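Local structure of putative 6-pyruvoyl tetrahydrobiopterin synthase (Caenorhabditis elegans, 2G64) at residues A[20-25]-A[37-42]; A[44-49]-A[128-133]. The protein probably catalyses the zinc-dependent conversion of 7,8-dihydroneopterin triphosphate into 6-pyruvoyl tetrahydropterin, with release of triphosphate, in tetrahydrobiopterin synthesis. The protein carries 1 engineered substitution. One frame throughout, in Å; residues are numbered along the deposited sequence.

Contact 1: A[20-25]-A[37-42]; sequences RLHSEK and KCNNSN. With NA (sodium ion), chain C.
Leu21 and Asn39 bring segments 20-25 and 37-42 nearest, their CA atoms 5.1 Å apart, and Leu21 N donates to Cys38 O at 3.1 Å. Asn39, in the 3-10 turn that ends at 39, answers with its side chain: with CG anti to the backbone N (chi1 -174°), its amide swings across so that ND2 makes an almost straight bond (178°) to Leu21 O, 2.8 Å away and in the amide plane. The same ND2 lies at the edge of the His22 ring, nearly coplanar with the amide. Arg20 runs out extended and grips Asn39 O side-on with two nitrogens, NE at 2.8 Å and NH2 at 3.1 Å, the oxygen lying in the guanidinium plane; Ser41 CA and His22 CD2 lie on opposite faces of the guanidinium, both toward its rim. Leu21 CD1 rests on CB of Cys38, the predicted proton acceptor, at 3.7 Å. Cys38 O and Asn40 O both bind a sodium ion that His44 ND1 also binds. The two segments bracket helix 28-35 at the end of strand 6-19 and just ahead of strand 44-57; the helix backs the contact through Phe35 against Leu21 and Asn31 against Asn39.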
loop_
_atom_site.group_PDB
_atom_site.type_symbol
_atom_site.label_atom_id
_atom_site.label_comp_id
_atom_site.label_asym_id
_atom_site.label_seq_id
_atom_site.Cartn_x
_atom_site.Cartn_y
_atom_site.Cartn_z
ATOM N N ARG A 20 17.603 -20.571 -0.727
ATOM C CA ARG A 20 18.994 -20.129 -0.737
ATOM C C ARG A 20 19.433 -20.123 -2.200
ATOM O O ARG A 20 19.169 -21.086 -2.939
ATOM C CB ARG A 20 19.846 -21.107 0.074
ATOM C CG ARG A 20 21.343 -20.828 -0.071
ATOM C CD ARG A 20 22.166 -21.996 0.469
ATOM N NE ARG A 20 23.566 -21.600 0.558
ATOM C CZ ARG A 20 24.599 -22.427 0.420
ATOM N NH1 ARG A 20 24.406 -23.713 0.136
ATOM N NH2 ARG A 20 25.833 -21.951 0.552
ATOM N N LEU A 21 20.069 -19.039 -2.638
ATOM C CA LEU A 21 20.558 -18.969 -4.013
ATOM C C LEU A 21 21.930 -19.644 -4.056
ATOM O O LEU A 21 22.887 -19.179 -3.420
ATOM C CB LEU A 21 20.633 -17.516 -4.487
ATOM C CG LEU A 21 19.253 -16.842 -4.574
ATOM C CD1 LEU A 21 19.442 -15.444 -5.148
ATOM C CD2 LEU A 21 18.327 -17.703 -5.479
ATOM N N HIS A 22 21.996 -20.783 -4.747
ATOM C CA HIS A 22 23.233 -21.568 -4.815
ATOM C C HIS A 22 23.147 -22.378 -6.108
ATOM O O HIS A 22 22.229 -23.188 -6.271
ATOM C CB HIS A 22 23.370 -22.495 -3.593
ATOM C CG HIS A 22 24.734 -23.107 -3.447
ATOM N ND1 HIS A 22 25.050 -24.360 -3.933
ATOM C CD2 HIS A 22 25.869 -22.627 -2.883
ATOM C CE1 HIS A 22 26.320 -24.627 -3.670
ATOM N NE2 HIS A 22 26.836 -23.595 -3.024
ATOM N N SER A 23 24.092 -22.149 -7.024
ATOM C CA SER A 23 24.127 -22.908 -8.278
ATOM C C SER A 23 25.052 -24.120 -8.167
ATOM O O SER A 23 26.200 -23.996 -7.748
ATOM C CB SER A 23 24.610 -22.044 -9.442
ATOM O OG SER A 23 24.818 -22.867 -10.597
ATOM N N GLU A 24 24.571 -25.286 -8.581
ATOM C CA GLU A 24 25.458 -26.450 -8.673
ATOM C C GLU A 24 26.548 -26.325 -9.762
ATOM O O GLU A 24 27.488 -27.114 -9.785
ATOM C CB GLU A 24 24.633 -27.732 -8.846
ATOM C CG GLU A 24 23.839 -28.088 -7.603
ATOM C CD GLU A 24 24.725 -28.198 -6.382
ATOM O OE1 GLU A 24 25.826 -28.774 -6.507
ATOM O OE2 GLU A 24 24.331 -27.705 -5.305
ATOM N N LYS A 25 26.426 -25.337 -10.650
ATOM C CA LYS A 25 27.427 -25.106 -11.704
ATOM C C LYS A 25 28.512 -24.080 -11.298
ATOM O O LYS A 25 29.371 -23.709 -12.114
ATOM C CB LYS A 25 26.755 -24.665 -13.014
ATOM C CG LYS A 25 25.605 -25.565 -13.470
ATOM C CD LYS A 25 26.002 -26.479 -14.611
ATOM C CE LYS A 25 24.870 -27.442 -14.984
ATOM N NZ LYS A 25 24.113 -26.998 -16.196
ATOM N N LYS A 37 24.901 -12.259 0.218
ATOM C CA LYS A 37 24.121 -12.689 1.386
ATOM C C LYS A 37 22.999 -13.676 1.009
ATOM O O LYS A 37 22.550 -14.470 1.839
ATOM C CB LYS A 37 23.524 -11.484 2.110
ATOM C CG LYS A 37 24.525 -10.739 2.988
ATOM C CD LYS A 37 23.823 -9.642 3.798
ATOM C CE LYS A 37 24.800 -8.891 4.699
ATOM N NZ LYS A 37 24.933 -9.541 6.031
ATOM N N CYS A 38 22.559 -13.638 -0.245
ATOM C CA CYS A 38 21.549 -14.603 -0.690
ATOM C C CYS A 38 22.045 -16.058 -0.689
ATOM O O CYS A 38 21.242 -16.993 -0.683
ATOM C CB CYS A 38 20.988 -14.225 -2.051
ATOM S SG CYS A 38 20.033 -12.683 -2.023
ATOM N N ASN A 39 23.360 -16.238 -0.620
ATOM C CA ASN A 39 23.934 -17.573 -0.523
ATOM C C ASN A 39 24.072 -18.074 0.937
ATOM O O ASN A 39 24.645 -19.142 1.181
ATOM C CB ASN A 39 25.293 -17.574 -1.260
ATOM C CG ASN A 39 25.920 -18.945 -1.351
ATOM O OD1 ASN A 39 26.967 -19.194 -0.737
ATOM N ND2 ASN A 39 25.304 -19.840 -2.127
ATOM N N ASN A 40 23.541 -17.322 1.909
ATOM C CA ASN A 40 23.654 -17.722 3.333
ATOM C C ASN A 40 23.309 -19.189 3.438
ATOM O O ASN A 40 22.245 -19.612 2.965
ATOM C CB ASN A 40 22.657 -16.940 4.235
ATOM C CG ASN A 40 22.661 -17.428 5.706
ATOM O OD1 ASN A 40 23.682 -17.332 6.375
ATOM N ND2 ASN A 40 21.510 -17.932 6.212
ATOM N N SER A 41 24.181 -19.967 4.074
ATOM C CA SER A 41 24.055 -21.417 4.005
ATOM C C SER A 41 22.756 -21.964 4.569
ATOM O O SER A 41 22.240 -22.964 4.064
ATOM C CB SER A 41 25.279 -22.124 4.608
ATOM O OG SER A 41 25.198 -22.180 6.014
ATOM N N ASN A 42 22.210 -21.326 5.608
ATOM C CA ASN A 42 20.937 -21.799 6.136
ATOM C C ASN A 42 19.713 -21.123 5.502
ATOM O O ASN A 42 18.578 -21.346 5.936
ATOM C CB ASN A 42 20.885 -21.712 7.664
ATOM C CG ASN A 42 21.836 -22.687 8.327
ATOM O OD1 ASN A 42 21.903 -23.842 7.935
ATOM N ND2 ASN A 42 22.571 -22.224 9.320
HETATM NA NA NA C . 20.350 -17.906 1.731
#

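Contact 2: A[44-49]-A[128-133]; sequences HGHNYV and EETPKN. With NA (sodium ion), chain B; ZN (zinc ion), chain D; NA (sodium ion), chain C.
Glu129 lays its CG over the centre of the His46 ring, 3.6 Å from the centroid and only 6° off the normal, a clear CH-pi contact. CG stands anti to the backbone N (chi1 169°) and the chain stays extended beyond it, carrying the carboxylate past the ring to Ser101, which bonds OE2; Asn133 ND2 adds a weak bond to OE1. The His46 ring is held at both nitrogens: NE2 binds zinc at 2.1 Å, while ND1 is hydrogen-bonded to Asn47 OD1 of a neighbouring subunit, which fixes its rotation. His44 NE2 reaches the same zinc, also at 2.1 Å, and with His19 and a water the four ligands are complete. This is the three-histidine zinc site of the PTPS family, with His44 and His46 two apart on one strand and Glu129, by similarity part of the charge relay, at its side. Thr130 CG2 comes obliquely to the His46 ring, 3.9 Å from ND1, while its OG1 accepts from Lys132 N in an ST turn. An alanine here removes OG1 and CG2, which would probably leave Lys132 N without its acceptor in the turn and open a gap beside the His46 ring. Farther along, Val49 and Glu128 form an antiparallel hydrogen-bonded pair, Val49 N to Glu128 O at 3.0 Å and Glu128 N to Val49 O at 2.9 Å, their side chains side by side with the CB atoms 3.9 Å apart. Glu128 OE1 takes a bond from a water that binds a sodium ion, to which Asn47 O is also a ligand.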
loop_
_atom_site.group_PDB
_atom_site.type_symbol
_atom_site.label_atom_id
_atom_site.label_comp_id
_atom_site.label_asym_id
_atom_site.label_seq_id
_atom_site.Cartn_x
_atom_site.Cartn_y
_atom_site.Cartn_z
ATOM N N HIS A 44 17.208 -18.020 3.689
ATOM C CA HIS A 44 16.460 -16.853 4.131
ATOM C C HIS A 44 15.110 -17.062 3.450
ATOM O O HIS A 44 14.814 -18.185 2.998
ATOM C CB HIS A 44 17.142 -15.535 3.695
ATOM C CG HIS A 44 17.262 -15.360 2.204
ATOM N ND1 HIS A 44 18.188 -16.045 1.442
ATOM C CD2 HIS A 44 16.555 -14.593 1.332
ATOM C CE1 HIS A 44 18.047 -15.711 0.169
ATOM N NE2 HIS A 44 17.064 -14.832 0.076
ATOM N N GLY A 45 14.280 -16.027 3.395
ATOM C CA GLY A 45 12.916 -16.245 2.925
ATOM C C GLY A 45 12.184 -14.989 2.518
ATOM O O GLY A 45 12.689 -13.884 2.694
ATOM N N HIS A 46 10.994 -15.170 1.953
ATOM C CA HIS A 46 10.224 -14.040 1.430
ATOM C C HIS A 46 8.756 -14.367 1.562
ATOM O O HIS A 46 8.374 -15.540 1.520
ATOM C CB HIS A 46 10.535 -13.761 -0.060
ATOM C CG HIS A 46 11.968 -13.437 -0.337
ATOM N ND1 HIS A 46 12.551 -12.256 0.062
ATOM C CD2 HIS A 46 12.944 -14.152 -0.949
ATOM C CE1 HIS A 46 13.825 -12.253 -0.298
ATOM N NE2 HIS A 46 14.086 -13.390 -0.915
ATOM N N ASN A 47 7.918 -13.334 1.712
ATOM C CA ASN A 47 6.523 -13.448 1.284
ATOM C C ASN A 47 6.487 -13.048 -0.180
ATOM O O ASN A 47 6.768 -11.906 -0.513
ATOM C CB ASN A 47 5.643 -12.488 2.075
ATOM C CG ASN A 47 5.789 -12.674 3.565
ATOM O OD1 ASN A 47 5.668 -13.786 4.083
ATOM N ND2 ASN A 47 6.036 -11.574 4.265
ATOM N N TYR A 48 6.214 -14.009 -1.055
ATOM C CA TYR A 48 6.229 -13.715 -2.473
ATOM C C TYR A 48 4.804 -13.300 -2.853
ATOM O O TYR A 48 3.856 -13.998 -2.514
ATOM C CB TYR A 48 6.602 -14.983 -3.245
ATOM C CG TYR A 48 8.045 -15.411 -3.161
ATOM C CD1 TYR A 48 8.984 -14.938 -4.080
ATOM C CD2 TYR A 48 8.466 -16.342 -2.197
ATOM C CE1 TYR A 48 10.328 -15.355 -4.035
ATOM C CE2 TYR A 48 9.793 -16.774 -2.156
ATOM C CZ TYR A 48 10.717 -16.271 -3.060
ATOM O OH TYR A 48 12.008 -16.703 -2.999
ATOM N N VAL A 49 4.655 -12.173 -3.539
ATOM C CA VAL A 49 3.349 -11.852 -4.118
ATOM C C VAL A 49 3.291 -12.463 -5.535
ATOM O O VAL A 49 4.209 -12.268 -6.339
ATOM C CB VAL A 49 3.123 -10.331 -4.195
ATOM C CG1 VAL A 49 1.776 -10.033 -4.828
ATOM C CG2 VAL A 49 3.168 -9.705 -2.777
ATOM N N GLU A 128 6.555 -10.716 -6.928
ATOM C CA GLU A 128 7.246 -9.684 -6.150
ATOM C C GLU A 128 7.950 -10.396 -5.008
ATOM O O GLU A 128 7.318 -10.903 -4.084
ATOM C CB GLU A 128 6.268 -8.621 -5.634
ATOM C CG GLU A 128 5.343 -8.038 -6.719
ATOM C CD GLU A 128 4.504 -6.850 -6.265
ATOM O OE1 GLU A 128 4.360 -6.638 -5.042
ATOM O OE2 GLU A 128 3.977 -6.133 -7.149
ATOM N N GLU A 129 9.263 -10.451 -5.100
ATOM C CA GLU A 129 10.086 -11.083 -4.088
ATOM C C GLU A 129 10.060 -10.268 -2.789
ATOM O O GLU A 129 9.995 -10.834 -1.698
ATOM C CB GLU A 129 11.485 -11.157 -4.662
ATOM C CG GLU A 129 12.571 -11.539 -3.746
ATOM C CD GLU A 129 13.892 -11.265 -4.425
ATOM O OE1 GLU A 129 14.529 -10.248 -4.093
ATOM O OE2 GLU A 129 14.247 -12.028 -5.345
ATOM N N THR A 130 10.123 -8.944 -2.935
ATOM C CA THR A 130 9.774 -7.988 -1.886
ATOM C C THR A 130 9.021 -6.857 -2.583
ATOM O O THR A 130 8.922 -6.838 -3.809
ATOM C CB THR A 130 11.022 -7.380 -1.215
ATOM O OG1 THR A 130 11.612 -6.442 -2.105
ATOM C CG2 THR A 130 12.060 -8.474 -0.850
ATOM N N PRO A 131 8.471 -5.923 -1.807
ATOM C CA PRO A 131 7.778 -4.786 -2.422
ATOM C C PRO A 131 8.647 -3.961 -3.365
ATOM O O PRO A 131 8.123 -3.182 -4.163
ATOM C CB PRO A 131 7.283 -3.967 -1.209
ATOM C CG PRO A 131 7.144 -5.033 -0.100
ATOM C CD PRO A 131 8.379 -5.898 -0.332
ATOM N N LYS A 132 9.954 -4.153 -3.307
ATOM C CA LYS A 132 10.887 -3.356 -4.086
ATOM C C LYS A 132 11.495 -4.076 -5.289
ATOM O O LYS A 132 12.161 -3.432 -6.102
ATOM C CB LYS A 132 12.037 -2.853 -3.210
ATOM C CG LYS A 132 11.646 -1.769 -2.207
ATOM C CD LYS A 132 12.682 -1.658 -1.087
ATOM C CE LYS A 132 14.078 -1.347 -1.613
ATOM N NZ LYS A 132 14.265 0.106 -1.912
ATOM N N ASN A 133 11.294 -5.393 -5.382
ATOM C CA ASN A 133 11.955 -6.232 -6.398
ATOM C C ASN A 133 10.874 -7.058 -7.097
ATOM O O ASN A 133 10.322 -7.989 -6.497
ATOM C CB ASN A 133 12.955 -7.205 -5.750
ATOM C CG ASN A 133 14.132 -6.503 -5.087
ATOM O OD1 ASN A 133 14.666 -5.537 -5.615
ATOM N ND2 ASN A 133 14.561 -7.015 -3.939
HETATM NA NA NA B . 6.725 -9.157 -1.676
HETATM ZN ZN ZN D . 15.823 -14.347 -1.595
HETATM NA NA NA C . 20.350 -17.906 1.731
HETATM O O HOH W 1 5.392 -7.034 -2.541
HETATM O O HOH W 2 6.759 -9.016 1.097
HETATM O O HOH W 3 16.784 -13.574 -2.942
#

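How the contacts relate
Contact 1 comes first along the chain and closes before contact 2 opens, their centres about 17 Å apart. Strand 44-57 follows directly on segment 37-42, and strand 6-19, its antiparallel neighbour in the sheet, ends just before the 20-25 loop, so contact 1 lies at one end of this strand pair while contact 2 joins strand 44-57 to the end of strand 122-128. They meet where Cys38 O packs on His44 CE1, 3.5 Å away, and share one sodium ion. The side chain of Cys38 lies about 5 Å from the zinc ion held by the histidines of contact 2. Both also touch a neighbouring subunit, whose His84, by similarity in the charge relay, packs against Cys38 and His44, consistent with an active site at a subunit interface.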